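PDB 4EBG: uncharacterized protein from Staphylococcus aureus subsp. aureus Mu50, which is of unknown function but is a probably secreted DUF4467-family protein with a cystatin-like fold. Local coordinates for residues B[8-13]-B[36-41]; B[61-66]-B[72-77]. All coordinates share one frame; numbering follows the deposited sequence.

Contact 1: residues B[8-13]-B[36-41]; sequences KVYKEQ and SNTHVY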
loop_
_atom_site.group_PDB
_atom_site.type_symbol
_atom_site.label_atom_id
_atom_site.label_comp_id
_atom_site.label_asym_id
_atom_site.label_seq_id
_atom_site.Cartn_x
_atom_site.Cartn_y
_atom_site.Cartn_z
ATOM N N LYS B 8 3.539 -12.200 -14.137
ATOM C CA LYS B 8 2.403 -12.096 -13.249
ATOM C C LYS B 8 2.809 -11.519 -11.902
ATOM O O LYS B 8 2.063 -10.737 -11.330
ATOM C CB LYS B 8 1.699 -13.443 -13.057
ATOM C CG LYS B 8 1.057 -14.011 -14.330
ATOM C CD LYS B 8 0.435 -15.354 -14.083
ATOM C CE LYS B 8 -0.099 -16.019 -15.359
ATOM N NZ LYS B 8 -0.321 -17.493 -15.167
ATOM N N VAL B 9 3.926 -11.999 -11.380
ATOM C CA VAL B 9 4.448 -11.514 -10.095
ATOM C C VAL B 9 4.742 -10.022 -10.156
ATOM O O VAL B 9 4.294 -9.256 -9.283
ATOM C CB VAL B 9 5.680 -12.354 -9.628
ATOM C CG1 VAL B 9 6.354 -11.683 -8.453
ATOM C CG2 VAL B 9 5.227 -13.779 -9.248
ATOM N N TYR B 10 5.487 -9.573 -11.171
ATOM C CA TYR B 10 5.826 -8.164 -11.249
ATOM C C TYR B 10 4.568 -7.323 -11.518
ATOM O O TYR B 10 4.480 -6.216 -10.975
ATOM C CB TYR B 10 6.942 -7.891 -12.281
ATOM C CG TYR B 10 8.313 -8.194 -11.692
ATOM C CD1 TYR B 10 8.980 -7.268 -10.963
ATOM C CD2 TYR B 10 8.880 -9.454 -11.797
ATOM C CE1 TYR B 10 10.188 -7.561 -10.361
ATOM C CE2 TYR B 10 10.086 -9.755 -11.197
ATOM C CZ TYR B 10 10.729 -8.820 -10.474
ATOM O OH TYR B 10 11.901 -9.079 -9.834
ATOM N N LYS B 11 3.616 -7.848 -12.267
ATOM C CA LYS B 11 2.380 -7.079 -12.469
ATOM C C LYS B 11 1.675 -6.874 -11.140
ATOM O O LYS B 11 1.197 -5.776 -10.817
ATOM C CB LYS B 11 1.496 -7.808 -13.460
ATOM C CG LYS B 11 0.146 -7.121 -13.643
ATOM C CD LYS B 11 -0.656 -7.741 -14.812
ATOM C CE LYS B 11 -2.049 -7.174 -14.915
ATOM N NZ LYS B 11 -2.966 -7.727 -13.895
ATOM N N GLU B 12 1.566 -7.945 -10.348
ATOM C CA GLU B 12 0.874 -7.880 -9.083
ATOM C C GLU B 12 1.635 -6.930 -8.138
ATOM O O GLU B 12 1.014 -6.147 -7.442
ATOM C CB GLU B 12 0.731 -9.279 -8.484
ATOM C CG GLU B 12 -0.015 -9.306 -7.199
ATOM C CD GLU B 12 -1.476 -8.957 -7.313
ATOM O OE1 GLU B 12 -2.036 -8.986 -8.430
ATOM O OE2 GLU B 12 -2.066 -8.686 -6.238
ATOM N N GLN B 13 2.960 -7.032 -8.091
ATOM C CA GLN B 13 3.717 -6.177 -7.237
ATOM C C GLN B 13 3.467 -4.724 -7.594
ATOM O O GLN B 13 3.296 -3.856 -6.714
ATOM C CB GLN B 13 5.218 -6.465 -7.343
ATOM C CG GLN B 13 6.058 -5.639 -6.323
ATOM C CD GLN B 13 5.921 -6.101 -4.924
ATOM O OE1 GLN B 13 6.097 -7.273 -4.680
ATOM N NE2 GLN B 13 5.662 -5.205 -3.977
ATOM N N SER B 36 15.866 -5.689 -10.592
ATOM C CA SER B 36 15.441 -6.403 -9.397
ATOM C C SER B 36 16.177 -7.749 -9.350
ATOM O O SER B 36 16.923 -8.099 -10.297
ATOM C CB SER B 36 13.944 -6.592 -9.433
ATOM O OG SER B 36 13.255 -5.336 -9.500
ATOM N N ASN B 37 15.953 -8.495 -8.282
ATOM C CA ASN B 37 16.402 -9.857 -8.147
ATOM C C ASN B 37 15.210 -10.778 -8.161
ATOM O O ASN B 37 14.210 -10.531 -7.497
ATOM C CB ASN B 37 17.206 -10.010 -6.875
ATOM C CG ASN B 37 18.482 -9.231 -6.918
ATOM O OD1 ASN B 37 19.044 -9.003 -8.008
ATOM N ND2 ASN B 37 18.983 -8.857 -5.741
ATOM N N THR B 38 15.255 -11.873 -8.938
ATOM C CA THR B 38 14.216 -12.850 -9.061
ATOM C C THR B 38 14.765 -14.251 -8.923
ATOM O O THR B 38 15.776 -14.592 -9.565
ATOM C CB THR B 38 13.474 -12.728 -10.420
ATOM O OG1 THR B 38 13.107 -11.373 -10.632
ATOM C CG2 THR B 38 12.291 -13.626 -10.505
ATOM N N HIS B 39 14.134 -15.069 -8.093
ATOM C CA HIS B 39 14.445 -16.474 -7.966
ATOM C C HIS B 39 13.172 -17.296 -8.008
ATOM O O HIS B 39 12.170 -16.928 -7.381
ATOM C CB HIS B 39 15.184 -16.791 -6.673
ATOM C CG HIS B 39 16.576 -16.238 -6.624
ATOM N ND1 HIS B 39 16.846 -14.940 -6.276
ATOM C CD2 HIS B 39 17.777 -16.814 -6.903
ATOM C CE1 HIS B 39 18.155 -14.736 -6.329
ATOM N NE2 HIS B 39 18.745 -15.864 -6.668
ATOM N N VAL B 40 13.177 -18.410 -8.737
ATOM C CA VAL B 40 12.061 -19.336 -8.819
ATOM C C VAL B 40 12.436 -20.638 -8.123
ATOM O O VAL B 40 13.570 -21.144 -8.285
ATOM C CB VAL B 40 11.668 -19.629 -10.287
ATOM C CG1 VAL B 40 10.542 -20.642 -10.385
ATOM C CG2 VAL B 40 11.355 -18.339 -11.020
ATOM N N TYR B 41 11.476 -21.191 -7.371
ATOM C CA TYR B 41 11.639 -22.413 -6.621
ATOM C C TYR B 41 10.505 -23.352 -6.923
ATOM O O TYR B 41 9.430 -22.954 -7.351
ATOM C CB TYR B 41 11.708 -22.140 -5.113
ATOM C CG TYR B 41 12.778 -21.179 -4.758
ATOM C CD1 TYR B 41 14.079 -21.638 -4.507
ATOM C CD2 TYR B 41 12.556 -19.794 -4.711
ATOM C CE1 TYR B 41 15.145 -20.728 -4.215
ATOM C CE2 TYR B 41 13.596 -18.939 -4.414
ATOM C CZ TYR B 41 14.890 -19.390 -4.210
ATOM O OH TYR B 41 15.894 -18.486 -3.959
#
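In the cystatin-like fold an N-terminal helix lies against an antiparallel sheet, and here Y10 of helix 3-23 spans the gap to T38 on strand 37-41. The closest CA atoms, those of Y10 and T38, are 9.9 Å apart, so the connection is made by a long side chain reaching across. The ring of Y10 leaves the helix with CG beside the backbone N and anti to the carbonyl carbon (chi1 -81°), which sends its hydroxyl end toward the strand. There Y10 OH donates a hydrogen bond to T38 OG1, 2.7 Å away. The threonine oxygen sits at the ring edge, close to the ring plane, and comes within 3.5 Å of Y10 CE2, so it meets the tyrosine from the CE2 side.

The other flank of the hydroxyl is taken by S36, just before the strand: S36 CB lies 3.2 Å from Y10 OH, while S36 OG sits obliquely to the ring, nearest Y10 CE1. That serine hydroxyl is bonded elsewhere, to the backbone O of K32, and is not a partner of the tyrosine. I31 and I49 also pack against the Y10 side chain, which is buried, and the bond to T38 OG1 gives its hydroxyl a partner inside the fold. Both T38 and S36 aim their CB atoms at the helix, whereas the intervening N37 turns away and hydrogen-bonds through OD1 to V96 N. Its carbonyl nevertheless remains near the tyrosine, with N37 O 3.6 Å from Y10 OH.

Contact 2: residues B[61-66]-B[72-77]; sequences YYFAYE and AEINRE
One face of the Y65 ring is covered by I74: its CA lies above the plane, offset toward the rim, and its CB makes a CH-pi contact 4.1 Å from the Y65 ring centroid. A72 CB approaches the same ring obliquely near CD2. The F63 ring meets the guanidinium of R76 almost at right angles (88°), with R76 NH1 at the ring edge and F63 CE1 over one guanidinium face, 4.0 Å from NH1. The arginine chain bends at chi2 and chi3 to bring its head back to the phenylalanine, and NH1 also hydrogen-bonds to K22 O of the second subunit. I74 carries CG1 anti to its backbone N (chi1 -160°), and its CD1 reaches F63 CD1 at 3.7 Å.

Y65, F63 and I74 belong to the beta hairpin of strands 60-68 and 71-74, the latter an outermost strand of the sheet within the chain; R76 follows in the loop. Y65 and I74 form a non-hydrogen-bonded antiparallel pair, their side chains on the face that meets helix 3-23, where Y65 OH bonds to Q13 OE1. E66 and E73 are the adjoining hydrogen-bonded pair, joined by E66 N to E73 O and E73 N to E66 O. Past strand 71-74 a single direct backbone bond remains, N75 N to A64 O, with a water between A64 N and N75 O.

N75 also grips with its side chain: ND2 donates to E66 OE2 at 2.8 Å, meeting the carboxylate on its anti side and 32° out of its plane. A water links that same OE2 to E73 O. The amide's other end, N75 OD1, accepts from E77 N at 2.9 Å in an Asx turn; with ND2 held by E66, the amide's rotation is fixed.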
loop_
_atom_site.group_PDB
_atom_site.type_symbol
_atom_site.label_atom_id
_atom_site.label_comp_id
_atom_site.label_asym_id
_atom_site.label_seq_id
_atom_site.Cartn_x
_atom_site.Cartn_y
_atom_site.Cartn_z
ATOM N N TYR B 61 14.074 -4.893 -0.934
ATOM C CA TYR B 61 13.075 -5.503 -0.078
ATOM C C TYR B 61 12.549 -6.737 -0.785
ATOM O O TYR B 61 12.222 -6.679 -1.975
ATOM C CB TYR B 61 11.949 -4.521 0.222
ATOM C CG TYR B 61 12.415 -3.377 1.058
ATOM C CD1 TYR B 61 13.110 -2.297 0.519
ATOM C CD2 TYR B 61 12.159 -3.366 2.397
ATOM C CE1 TYR B 61 13.551 -1.243 1.283
ATOM C CE2 TYR B 61 12.588 -2.280 3.193
ATOM C CZ TYR B 61 13.286 -1.241 2.600
ATOM O OH TYR B 61 13.707 -0.171 3.354
ATOM N N TYR B 62 12.439 -7.860 -0.058
ATOM C CA TYR B 62 12.092 -9.143 -0.646
ATOM C C TYR B 62 10.656 -9.532 -0.308
ATOM O O TYR B 62 10.161 -9.273 0.810
ATOM C CB TYR B 62 13.094 -10.203 -0.186
ATOM C CG TYR B 62 14.438 -10.047 -0.903
ATOM C CD1 TYR B 62 15.388 -9.163 -0.460
ATOM C CD2 TYR B 62 14.728 -10.814 -2.024
ATOM C CE1 TYR B 62 16.608 -9.021 -1.134
ATOM C CE2 TYR B 62 15.911 -10.704 -2.678
ATOM C CZ TYR B 62 16.859 -9.786 -2.232
ATOM O OH TYR B 62 18.046 -9.648 -2.953
ATOM N N PHE B 63 10.022 -10.224 -1.235
ATOM C CA PHE B 63 8.659 -10.702 -1.138
ATOM C C PHE B 63 8.545 -12.069 -1.781
ATOM O O PHE B 63 9.154 -12.311 -2.835
ATOM C CB PHE B 63 7.699 -9.771 -1.873
ATOM C CG PHE B 63 7.698 -8.379 -1.330
ATOM C CD1 PHE B 63 6.999 -8.055 -0.151
ATOM C CD2 PHE B 63 8.414 -7.393 -1.965
ATOM C CE1 PHE B 63 7.032 -6.784 0.355
ATOM C CE2 PHE B 63 8.455 -6.141 -1.444
ATOM C CZ PHE B 63 7.721 -5.812 -0.319
ATOM N N ALA B 64 7.852 -12.981 -1.107
ATOM C CA ALA B 64 7.579 -14.283 -1.643
ATOM C C ALA B 64 6.170 -14.363 -2.210
ATOM O O ALA B 64 5.208 -13.940 -1.551
ATOM C CB ALA B 64 7.762 -15.371 -0.568
ATOM N N TYR B 65 6.042 -14.925 -3.406
ATOM C CA TYR B 65 4.774 -15.158 -4.053
ATOM C C TYR B 65 4.599 -16.647 -4.260
ATOM O O TYR B 65 5.573 -17.385 -4.542
ATOM C CB TYR B 65 4.723 -14.460 -5.440
ATOM C CG TYR B 65 4.582 -12.973 -5.374
ATOM C CD1 TYR B 65 5.626 -12.168 -5.021
ATOM C CD2 TYR B 65 3.391 -12.374 -5.671
ATOM C CE1 TYR B 65 5.479 -10.802 -4.942
ATOM C CE2 TYR B 65 3.237 -10.993 -5.617
ATOM C CZ TYR B 65 4.265 -10.228 -5.260
ATOM O OH TYR B 65 4.063 -8.861 -5.211
ATOM N N GLU B 66 3.343 -17.049 -4.236
ATOM C CA GLU B 66 2.987 -18.393 -4.705
ATOM C C GLU B 66 2.205 -18.253 -5.985
ATOM O O GLU B 66 1.441 -17.287 -6.163
ATOM C CB GLU B 66 2.119 -19.093 -3.677
ATOM C CG GLU B 66 2.860 -19.409 -2.433
ATOM C CD GLU B 66 2.060 -20.244 -1.498
ATOM O OE1 GLU B 66 2.015 -21.482 -1.693
ATOM O OE2 GLU B 66 1.471 -19.637 -0.592
ATOM N N ALA B 72 -0.555 -15.029 -9.432
ATOM C CA ALA B 72 0.526 -14.684 -8.493
ATOM C C ALA B 72 -0.104 -14.088 -7.251
ATOM O O ALA B 72 -0.824 -13.055 -7.323
ATOM C CB ALA B 72 1.467 -13.682 -9.114
ATOM N N GLU B 73 0.135 -14.729 -6.117
ATOM C CA GLU B 73 -0.387 -14.264 -4.856
ATOM C C GLU B 73 0.722 -14.072 -3.854
ATOM O O GLU B 73 1.450 -14.990 -3.569
ATOM C CB GLU B 73 -1.415 -15.282 -4.322
ATOM C CG GLU B 73 -2.555 -15.653 -5.330
ATOM C CD GLU B 73 -3.567 -16.690 -4.792
ATOM O OE1 GLU B 73 -3.484 -17.046 -3.593
ATOM O OE2 GLU B 73 -4.438 -17.142 -5.583
ATOM N N ILE B 74 0.875 -12.859 -3.343
ATOM C CA ILE B 74 1.882 -12.597 -2.308
ATOM C C ILE B 74 1.555 -13.384 -1.061
ATOM O O ILE B 74 0.393 -13.563 -0.725
ATOM C CB ILE B 74 2.048 -11.083 -2.031
ATOM C CG1 ILE B 74 3.372 -10.764 -1.345
ATOM C CG2 ILE B 74 0.792 -10.508 -1.315
ATOM C CD1 ILE B 74 3.699 -9.268 -1.294
ATOM N N ASN B 75 2.583 -13.857 -0.372
ATOM C CA ASN B 75 2.399 -14.576 0.848
ATOM C C ASN B 75 3.378 -14.087 1.887
ATOM O O ASN B 75 4.546 -14.509 1.941
ATOM C CB ASN B 75 2.448 -16.084 0.641
ATOM C CG ASN B 75 2.083 -16.846 1.881
ATOM O OD1 ASN B 75 1.984 -16.254 2.967
ATOM N ND2 ASN B 75 1.827 -18.163 1.731
ATOM N N ARG B 76 2.920 -13.179 2.736
ATOM C CA ARG B 76 3.765 -12.593 3.751
ATOM C C ARG B 76 4.015 -13.543 4.931
ATOM O O ARG B 76 4.834 -13.208 5.756
ATOM C CB ARG B 76 3.198 -11.245 4.229
ATOM C CG ARG B 76 3.196 -10.128 3.143
ATOM C CD ARG B 76 4.518 -9.905 2.476
ATOM N NE ARG B 76 5.591 -9.618 3.421
ATOM C CZ ARG B 76 5.834 -8.457 4.016
ATOM N NH1 ARG B 76 5.117 -7.385 3.758
ATOM N NH2 ARG B 76 6.844 -8.349 4.864
ATOM N N GLU B 77 3.359 -14.710 4.949
ATOM C CA GLU B 77 3.698 -15.756 5.907
ATOM C C GLU B 77 4.977 -16.472 5.551
ATOM O O GLU B 77 5.551 -17.162 6.380
ATOM C CB GLU B 77 2.561 -16.814 6.034
ATOM C CG GLU B 77 1.192 -16.289 6.471
ATOM C CD GLU B 77 0.957 -16.415 7.963
ATOM O OE1 GLU B 77 1.811 -15.914 8.730
ATOM O OE2 GLU B 77 -0.081 -17.002 8.369
HETATM O O HOH W 1 8.766 -10.274 2.952
HETATM O O HOH W 2 6.687 -12.501 1.440
HETATM O O HOH W 3 -0.104 -17.067 -1.563
#

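Overall arrangement
From the N terminus, helix 3-23 supplies residues 8-13, and after a further loop the chain enters strand 37-41, where contact 1 closes a long excursion and ties the helix to the sheet. The chain then runs through strand 46-52 into strand 60-68, and contact 2 closes a short hairpin with strand 71-74. The two lie in series, neither nested nor crossed, with centres about 9 Å apart. They are joined directly: V9 of contact 1 packs on the Y65 ring of contact 2, Q13 packs on F63, and N37 ND2 pairs with Y62 OH. Helix 3-23 thus touches both strand 37-41 and the hairpin.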